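Local coordinates for alcohol dehydrogenase (Aeropyrum pernix, PDB 1H2B), which probably catalyses the NAD+-dependent oxidation of alcohols as a zinc-containing dehydrogenase, and binds the dinucleotide beside a zinc ion, at residues V190-V195 against M259-S264; R280-G285 against S303-L308. One frame throughout, in Å; residues are numbered along the deposited sequence.

Interaction 1: V190-V195 against M259-S264; sequences VAIVGV and MDFVGS. With NAJ (nicotinamide-adenine-dinucleotide (acidic form)), chain I.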
loop_
_atom_site.group_PDB
_atom_site.type_symbol
_atom_site.label_atom_id
_atom_site.label_comp_id
_atom_site.label_asym_id
_atom_site.label_seq_id
_atom_site.Cartn_x
_atom_site.Cartn_y
_atom_site.Cartn_z
ATOM N N VAL B 190 6.032 17.594 -8.644
ATOM C CA VAL B 190 5.579 16.736 -9.762
ATOM C C VAL B 190 5.719 17.540 -11.044
ATOM O O VAL B 190 5.245 18.661 -11.120
ATOM C CB VAL B 190 4.159 16.173 -9.535
ATOM C CG1 VAL B 190 3.112 17.255 -9.237
ATOM C CG2 VAL B 190 3.710 15.309 -10.727
ATOM N N ALA B 191 6.391 16.959 -12.040
ATOM C CA ALA B 191 6.446 17.562 -13.387
ATOM C C ALA B 191 5.385 16.888 -14.234
ATOM O O ALA B 191 5.375 15.652 -14.384
ATOM C CB ALA B 191 7.779 17.321 -14.035
ATOM N N ILE B 192 4.470 17.688 -14.765
ATOM C CA ILE B 192 3.428 17.169 -15.649
ATOM C C ILE B 192 3.843 17.655 -17.026
ATOM O O ILE B 192 3.949 18.872 -17.255
ATOM C CB ILE B 192 1.982 17.632 -15.159
ATOM C CG1 ILE B 192 0.870 17.027 -16.020
ATOM C CG2 ILE B 192 1.864 19.185 -14.985
ATOM C CD1 ILE B 192 0.761 17.607 -17.412
ATOM N N VAL B 193 4.165 16.723 -17.913
ATOM C CA VAL B 193 4.799 17.091 -19.173
ATOM C C VAL B 193 3.802 16.894 -20.296
ATOM O O VAL B 193 3.377 15.757 -20.557
ATOM C CB VAL B 193 6.035 16.190 -19.404
ATOM C CG1 VAL B 193 6.671 16.508 -20.771
ATOM C CG2 VAL B 193 7.020 16.336 -18.249
ATOM N N GLY B 194 3.425 18.010 -20.968
ATOM C CA GLY B 194 2.433 17.971 -22.014
ATOM C C GLY B 194 1.099 18.423 -21.501
ATOM O O GLY B 194 0.411 17.625 -20.866
ATOM N N VAL B 195 0.772 19.699 -21.738
ATOM C CA VAL B 195 -0.487 20.276 -21.262
ATOM C C VAL B 195 -1.496 20.184 -22.397
ATOM O O VAL B 195 -2.028 21.198 -22.880
ATOM C CB VAL B 195 -0.298 21.727 -20.731
ATOM C CG1 VAL B 195 -1.627 22.253 -20.079
ATOM C CG2 VAL B 195 0.833 21.795 -19.723
ATOM N N MET B 259 5.422 12.973 -15.169
ATOM C CA MET B 259 4.306 12.325 -15.867
ATOM C C MET B 259 4.411 12.721 -17.318
ATOM O O MET B 259 4.319 13.892 -17.627
ATOM C CB MET B 259 2.965 12.806 -15.269
ATOM C CG MET B 259 2.890 12.551 -13.728
ATOM S SD MET B 259 1.280 12.951 -13.132
ATOM C CE MET B 259 0.343 11.527 -13.660
ATOM N N ASP B 260 4.641 11.744 -18.213
ATOM C CA ASP B 260 4.786 12.088 -19.627
ATOM C C ASP B 260 3.442 11.902 -20.315
ATOM O O ASP B 260 3.012 10.750 -20.524
ATOM C CB ASP B 260 5.826 11.163 -20.259
ATOM C CG ASP B 260 6.096 11.519 -21.696
ATOM O OD1 ASP B 260 5.306 12.289 -22.274
ATOM O OD2 ASP B 260 7.095 11.076 -22.297
ATOM N N PHE B 261 2.758 13.033 -20.569
ATOM C CA PHE B 261 1.496 13.049 -21.317
ATOM C C PHE B 261 1.702 13.491 -22.762
ATOM O O PHE B 261 0.803 14.085 -23.367
ATOM C CB PHE B 261 0.484 13.992 -20.605
ATOM C CG PHE B 261 -0.045 13.431 -19.341
ATOM C CD1 PHE B 261 0.412 13.871 -18.093
ATOM C CD2 PHE B 261 -1.081 12.506 -19.388
ATOM C CE1 PHE B 261 -0.168 13.356 -16.891
ATOM C CE2 PHE B 261 -1.633 11.952 -18.195
ATOM C CZ PHE B 261 -1.192 12.432 -16.933
ATOM N N VAL B 262 2.894 13.194 -23.296
ATOM C CA VAL B 262 3.220 13.493 -24.710
ATOM C C VAL B 262 3.596 12.187 -25.438
ATOM O O VAL B 262 2.960 11.804 -26.454
ATOM C CB VAL B 262 4.416 14.442 -24.800
ATOM C CG1 VAL B 262 4.637 14.856 -26.297
ATOM C CG2 VAL B 262 4.187 15.700 -23.922
ATOM N N GLY B 263 4.654 11.529 -24.950
ATOM C CA GLY B 263 5.021 10.235 -25.499
ATOM C C GLY B 263 5.882 10.295 -26.739
ATOM O O GLY B 263 6.182 9.248 -27.307
ATOM N N SER B 264 6.295 11.493 -27.159
ATOM C CA SER B 264 7.208 11.588 -28.316
ATOM C C SER B 264 8.612 11.125 -27.954
ATOM O O SER B 264 8.976 11.028 -26.763
ATOM C CB SER B 264 7.309 13.024 -28.827
ATOM O OG SER B 264 7.868 13.885 -27.815
HETATM P PA NAJ I . -2.274 16.227 -27.336
HETATM O O1A NAJ I . -1.791 16.325 -28.756
HETATM O O2A NAJ I . -3.588 16.917 -26.936
HETATM O O5B NAJ I . -1.235 16.863 -26.303
HETATM C C5B NAJ I . 0.184 16.708 -26.447
HETATM C C4B NAJ I . 0.763 17.921 -25.739
HETATM O O4B NAJ I . 2.188 17.720 -25.665
HETATM C C3B NAJ I . 0.475 19.246 -26.446
HETATM O O3B NAJ I . -0.019 20.241 -25.535
HETATM C C2B NAJ I . 1.869 19.545 -26.980
HETATM O O2B NAJ I . 2.114 20.938 -27.225
HETATM C C1B NAJ I . 2.807 18.976 -25.907
HETATM N N9A NAJ I . 4.175 18.717 -26.353
HETATM C C8A NAJ I . 4.664 18.319 -27.606
HETATM N N7A NAJ I . 6.014 18.169 -27.533
HETATM C C5A NAJ I . 6.393 18.473 -26.257
HETATM C C6A NAJ I . 7.606 18.499 -25.614
HETATM N N6A NAJ I . 8.766 18.234 -26.231
HETATM N N1A NAJ I . 7.630 18.790 -24.275
HETATM C C2A NAJ I . 6.486 19.127 -23.572
HETATM N N3A NAJ I . 5.302 19.123 -24.222
HETATM C C4A NAJ I . 5.262 18.806 -25.544
HETATM O O3 NAJ I . -2.314 14.675 -26.995
HETATM P PN NAJ I . -3.318 13.867 -26.023
HETATM O O1N NAJ I . -4.513 13.464 -26.756
HETATM O O2N NAJ I . -3.450 14.593 -24.745
HETATM O O5D NAJ I . -2.471 12.514 -25.854
HETATM C C5D NAJ I . -1.239 12.583 -25.139
HETATM C C4D NAJ I . -0.474 11.284 -25.335
HETATM O O4D NAJ I . -1.137 10.264 -24.567
HETATM C C3D NAJ I . -0.482 10.766 -26.773
HETATM O O3D NAJ I . 0.711 9.986 -26.971
HETATM C C2D NAJ I . -1.702 9.835 -26.795
HETATM O O2D NAJ I . -1.702 8.869 -27.809
HETATM C C1D NAJ I . -1.516 9.199 -25.406
HETATM N N1N NAJ I . -2.648 8.492 -24.806
HETATM C C2N NAJ I . -2.334 7.515 -23.908
HETATM C C3N NAJ I . -3.346 6.841 -23.246
HETATM C C7N NAJ I . -2.995 5.730 -22.312
HETATM O O7N NAJ I . -4.046 5.079 -21.786
HETATM N N7N NAJ I . -1.759 5.402 -21.923
HETATM C C4N NAJ I . -4.731 7.153 -23.448
HETATM C C5N NAJ I . -4.971 8.298 -24.259
HETATM C C6N NAJ I . -3.949 8.924 -24.945
#
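I192 and F261 meet at about a right angle. CG1 of I192 lies anti to the backbone N (chi1 -176°), which carries the chain toward the ring; its CG1 comes to 3.8 Å from CD1 of F261. The ring has A176 of helix 166-181 and L198 and A202 of helix 197-209 as further neighbours. On the same face of the sheet, V190 CG2 touches CG and SD of M259, whose bent chain then leads away to helix 166-181.

On the face of V193 and D260, V193 and V262 also cross at about a right angle, CG1 of V193 standing 4.1 Å from CG2 of V262. CG2 of V262 presses closer on the backbone, 3.4 Å from CA of G194, where a side chain would clash. V262 also reaches the dinucleotide: CG1 packs on the adenine at C8A, and CG2 lies 3.3 Å from the ribose O4B. With an alanine here, both methyl branches go, which would probably leave a gap between G194 and the adenosine.

The backbones run parallel. M259 N gives to A191 O, V193 N to M259 O, and F261 N to V193 O, each at 2.8 Å. At the strand end, D260 OD1 accepts two backbone bonds from the turn that follows. V262 N meets D260 OD1 nearly along the C-O axis at 2.8 Å. G263 N comes from above the carboxylate plane. The V262 N bond makes an Asx turn, which probably helps place V262 O; this oxygen accepts from O3D of the dinucleotide at 2.9 Å. D260 OD2 bonds to T267 OG1 in the following helix.

Here two neighbouring strands of a parallel Rossmann-type sheet end at the dinucleotide, and G194 fits the first glycine of a GxGxxG turn.

Interaction 2: R280-G285 against S303-L308; sequences RLIIVG and SFEGSL. With NAJ (nicotinamide-adenine-dinucleotide (acidic form)), chain I.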
loop_
_atom_site.group_PDB
_atom_site.type_symbol
_atom_site.label_atom_id
_atom_site.label_comp_id
_atom_site.label_asym_id
_atom_site.label_seq_id
_atom_site.Cartn_x
_atom_site.Cartn_y
_atom_site.Cartn_z
ATOM N N ARG B 280 9.758 8.700 -9.805
ATOM C CA ARG B 280 8.883 7.814 -10.592
ATOM C C ARG B 280 8.435 8.552 -11.805
ATOM O O ARG B 280 7.890 9.684 -11.702
ATOM C CB ARG B 280 7.671 7.402 -9.808
ATOM C CG ARG B 280 7.996 6.646 -8.488
ATOM C CD ARG B 280 6.801 6.573 -7.610
ATOM N NE ARG B 280 5.712 5.805 -8.223
ATOM C CZ ARG B 280 4.428 5.994 -8.007
ATOM N NH1 ARG B 280 4.047 6.994 -7.198
ATOM N NH2 ARG B 280 3.515 5.243 -8.627
ATOM N N LEU B 281 8.678 7.935 -12.962
ATOM C CA LEU B 281 8.150 8.473 -14.224
ATOM C C LEU B 281 6.907 7.684 -14.596
ATOM O O LEU B 281 6.985 6.469 -14.818
ATOM C CB LEU B 281 9.217 8.396 -15.330
ATOM C CG LEU B 281 8.725 8.697 -16.761
ATOM C CD1 LEU B 281 8.166 10.115 -16.914
ATOM C CD2 LEU B 281 9.921 8.430 -17.687
ATOM N N ILE B 282 5.771 8.365 -14.673
ATOM C CA ILE B 282 4.542 7.718 -15.100
ATOM C C ILE B 282 4.414 7.965 -16.584
ATOM O O ILE B 282 4.358 9.125 -17.028
ATOM C CB ILE B 282 3.304 8.267 -14.353
ATOM C CG1 ILE B 282 3.520 8.330 -12.826
ATOM C CG2 ILE B 282 2.057 7.460 -14.768
ATOM C CD1 ILE B 282 3.980 7.083 -12.219
ATOM N N ILE B 283 4.508 6.890 -17.367
ATOM C CA ILE B 283 4.444 6.970 -18.831
ATOM C C ILE B 283 3.001 6.752 -19.296
ATOM O O ILE B 283 2.413 5.683 -19.064
ATOM C CB ILE B 283 5.389 5.920 -19.457
ATOM C CG1 ILE B 283 6.819 6.292 -19.070
ATOM C CG2 ILE B 283 5.242 5.866 -20.991
ATOM C CD1 ILE B 283 7.858 5.176 -19.427
ATOM N N VAL B 284 2.462 7.796 -19.937
ATOM C CA VAL B 284 1.088 7.788 -20.414
ATOM C C VAL B 284 1.095 7.970 -21.921
ATOM O O VAL B 284 0.513 7.152 -22.672
ATOM C CB VAL B 284 0.233 8.900 -19.765
ATOM C CG1 VAL B 284 -1.163 8.807 -20.369
ATOM C CG2 VAL B 284 0.201 8.723 -18.247
ATOM N N GLY B 285 1.740 9.040 -22.378
ATOM C CA GLY B 285 1.948 9.186 -23.831
ATOM C C GLY B 285 2.793 8.044 -24.392
ATOM O O GLY B 285 3.613 7.446 -23.679
ATOM N N SER B 303 11.870 4.533 -10.989
ATOM C CA SER B 303 10.977 3.606 -11.702
ATOM C C SER B 303 10.312 4.298 -12.878
ATOM O O SER B 303 10.150 5.495 -12.889
ATOM C CB SER B 303 9.893 3.002 -10.803
ATOM O OG SER B 303 9.107 4.045 -10.198
ATOM N N PHE B 304 9.928 3.505 -13.857
ATOM C CA PHE B 304 9.218 3.943 -15.042
ATOM C C PHE B 304 7.948 3.109 -15.105
ATOM O O PHE B 304 8.006 1.888 -15.177
ATOM C CB PHE B 304 10.045 3.636 -16.288
ATOM C CG PHE B 304 11.462 4.250 -16.277
ATOM C CD1 PHE B 304 12.527 3.525 -16.757
ATOM C CD2 PHE B 304 11.707 5.517 -15.793
ATOM C CE1 PHE B 304 13.838 4.060 -16.755
ATOM C CE2 PHE B 304 13.028 6.061 -15.784
ATOM C CZ PHE B 304 14.059 5.341 -16.245
ATOM N N GLU B 305 6.791 3.747 -15.024
ATOM C CA GLU B 305 5.547 2.980 -14.791
ATOM C C GLU B 305 4.517 3.359 -15.833
ATOM O O GLU B 305 4.069 4.524 -15.882
ATOM C CB GLU B 305 4.983 3.347 -13.410
ATOM C CG GLU B 305 5.960 2.967 -12.277
ATOM C CD GLU B 305 5.550 3.524 -10.937
ATOM O OE1 GLU B 305 4.333 3.441 -10.610
ATOM O OE2 GLU B 305 6.440 3.981 -10.189
ATOM N N GLY B 306 4.095 2.385 -16.648
ATOM C CA GLY B 306 3.045 2.697 -17.601
ATOM C C GLY B 306 1.705 2.861 -16.914
ATOM O O GLY B 306 1.454 2.312 -15.839
ATOM N N SER B 307 0.840 3.646 -17.561
ATOM C CA SER B 307 -0.530 3.758 -17.074
ATOM C C SER B 307 -1.437 3.683 -18.286
ATOM O O SER B 307 -1.138 4.310 -19.295
ATOM C CB SER B 307 -0.736 5.093 -16.340
ATOM O OG SER B 307 -1.871 5.003 -15.489
ATOM N N LEU B 308 -2.516 2.909 -18.182
ATOM C CA LEU B 308 -3.360 2.550 -19.327
ATOM C C LEU B 308 -4.819 2.908 -18.976
ATOM O O LEU B 308 -5.431 2.241 -18.144
ATOM C CB LEU B 308 -3.265 1.030 -19.591
ATOM C CG LEU B 308 -4.200 0.507 -20.707
ATOM C CD1 LEU B 308 -3.861 1.131 -22.053
ATOM C CD2 LEU B 308 -4.034 -1.037 -20.779
HETATM P PA NAJ I . -2.274 16.227 -27.336
HETATM O O1A NAJ I . -1.791 16.325 -28.756
HETATM O O2A NAJ I . -3.588 16.917 -26.936
HETATM O O5B NAJ I . -1.235 16.863 -26.303
HETATM C C5B NAJ I . 0.184 16.708 -26.447
HETATM C C4B NAJ I . 0.763 17.921 -25.739
HETATM O O4B NAJ I . 2.188 17.720 -25.665
HETATM C C3B NAJ I . 0.475 19.246 -26.446
HETATM O O3B NAJ I . -0.019 20.241 -25.535
HETATM C C2B NAJ I . 1.869 19.545 -26.980
HETATM O O2B NAJ I . 2.114 20.938 -27.225
HETATM C C1B NAJ I . 2.807 18.976 -25.907
HETATM N N9A NAJ I . 4.175 18.717 -26.353
HETATM C C8A NAJ I . 4.664 18.319 -27.606
HETATM N N7A NAJ I . 6.014 18.169 -27.533
HETATM C C5A NAJ I . 6.393 18.473 -26.257
HETATM C C6A NAJ I . 7.606 18.499 -25.614
HETATM N N6A NAJ I . 8.766 18.234 -26.231
HETATM N N1A NAJ I . 7.630 18.790 -24.275
HETATM C C2A NAJ I . 6.486 19.127 -23.572
HETATM N N3A NAJ I . 5.302 19.123 -24.222
HETATM C C4A NAJ I . 5.262 18.806 -25.544
HETATM O O3 NAJ I . -2.314 14.675 -26.995
HETATM P PN NAJ I . -3.318 13.867 -26.023
HETATM O O1N NAJ I . -4.513 13.464 -26.756
HETATM O O2N NAJ I . -3.450 14.593 -24.745
HETATM O O5D NAJ I . -2.471 12.514 -25.854
HETATM C C5D NAJ I . -1.239 12.583 -25.139
HETATM C C4D NAJ I . -0.474 11.284 -25.335
HETATM O O4D NAJ I . -1.137 10.264 -24.567
HETATM C C3D NAJ I . -0.482 10.766 -26.773
HETATM O O3D NAJ I . 0.711 9.986 -26.971
HETATM C C2D NAJ I . -1.702 9.835 -26.795
HETATM O O2D NAJ I . -1.702 8.869 -27.809
HETATM C C1D NAJ I . -1.516 9.199 -25.406
HETATM N N1N NAJ I . -2.648 8.492 -24.806
HETATM C C2N NAJ I . -2.334 7.515 -23.908
HETATM C C3N NAJ I . -3.346 6.841 -23.246
HETATM C C7N NAJ I . -2.995 5.730 -22.312
HETATM O O7N NAJ I . -4.046 5.079 -21.786
HETATM N N7N NAJ I . -1.759 5.402 -21.923
HETATM C C4N NAJ I . -4.731 7.153 -23.448
HETATM C C5N NAJ I . -4.971 8.298 -24.259
HETATM C C6N NAJ I . -3.949 8.924 -24.945
#
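The guanidinium of R280 meets the carboxylate of E305 edge to edge, the two planes 27° apart. It grips side-on. R280 NE gives to E305 OE2 and R280 NH2 to E305 OE1, both at 2.8 Å and both nearly straight at 171°. Each oxygen is met on its syn side, and E305 CD lies in the guanidinium plane. S303 OG lies at the same group's edge, near its plane. The chain of R280 bends at chi3 (63°), which turns its NE edge to the acid. S303 OG also gives to E305 OE2 at 2.7 Å, and this acceptor uses its anti lone pair, so OE2 takes two bonds. NH1 of R280 bonds to K179 O and T183 OG1. The buried acid is thus matched by charge, which probably keeps it ionised.

On the face of L281 and I283, the F304 ring receives CB of L281 at its edge, 3.8 Å from CD2. The ring of F292 packs against F304 edge-to-face. I283 CD1 touches F304 CB.

The parallel backbones bond four times, from L281 N to S303 O down to S307 N and I283 O. CB of S307, just past its strand, packs on CG2 of I282 and of V284, and its OG bonds to K179 NZ. S303, F304 and E305 also pair antiparallel with a strand of the second subunit, which continues the sheet across the interface.

Past the strand ends the two chains part. V284 O (3.0 Å) and S307 O (2.9 Å) both accept from N7N of the carboxamide. This is the nicotinamide end of a Rossmann-type dinucleotide site.

In the fold
Both contacts belong to one six-stranded parallel sheet. From the N terminus, strand 189-193 leads into G194 and helix 197-209. The chain builds strands 213-218 and 234-237 on one side, then returns; interaction 1 closes this long loop at strand 255-260. Interaction 2 follows in series, without nesting or crossing, and closes the shorter loop that holds strand 289-293 and helix 294-300. Strands 255-260 and 279-283 are neighbours and join the two: D260 N probably bonds to I282 O, and G285 N to D260 O, while F261 packs on V284. Interaction 1 meets the adenosine and the nicotinamide ribose, interaction 2 the carboxamide.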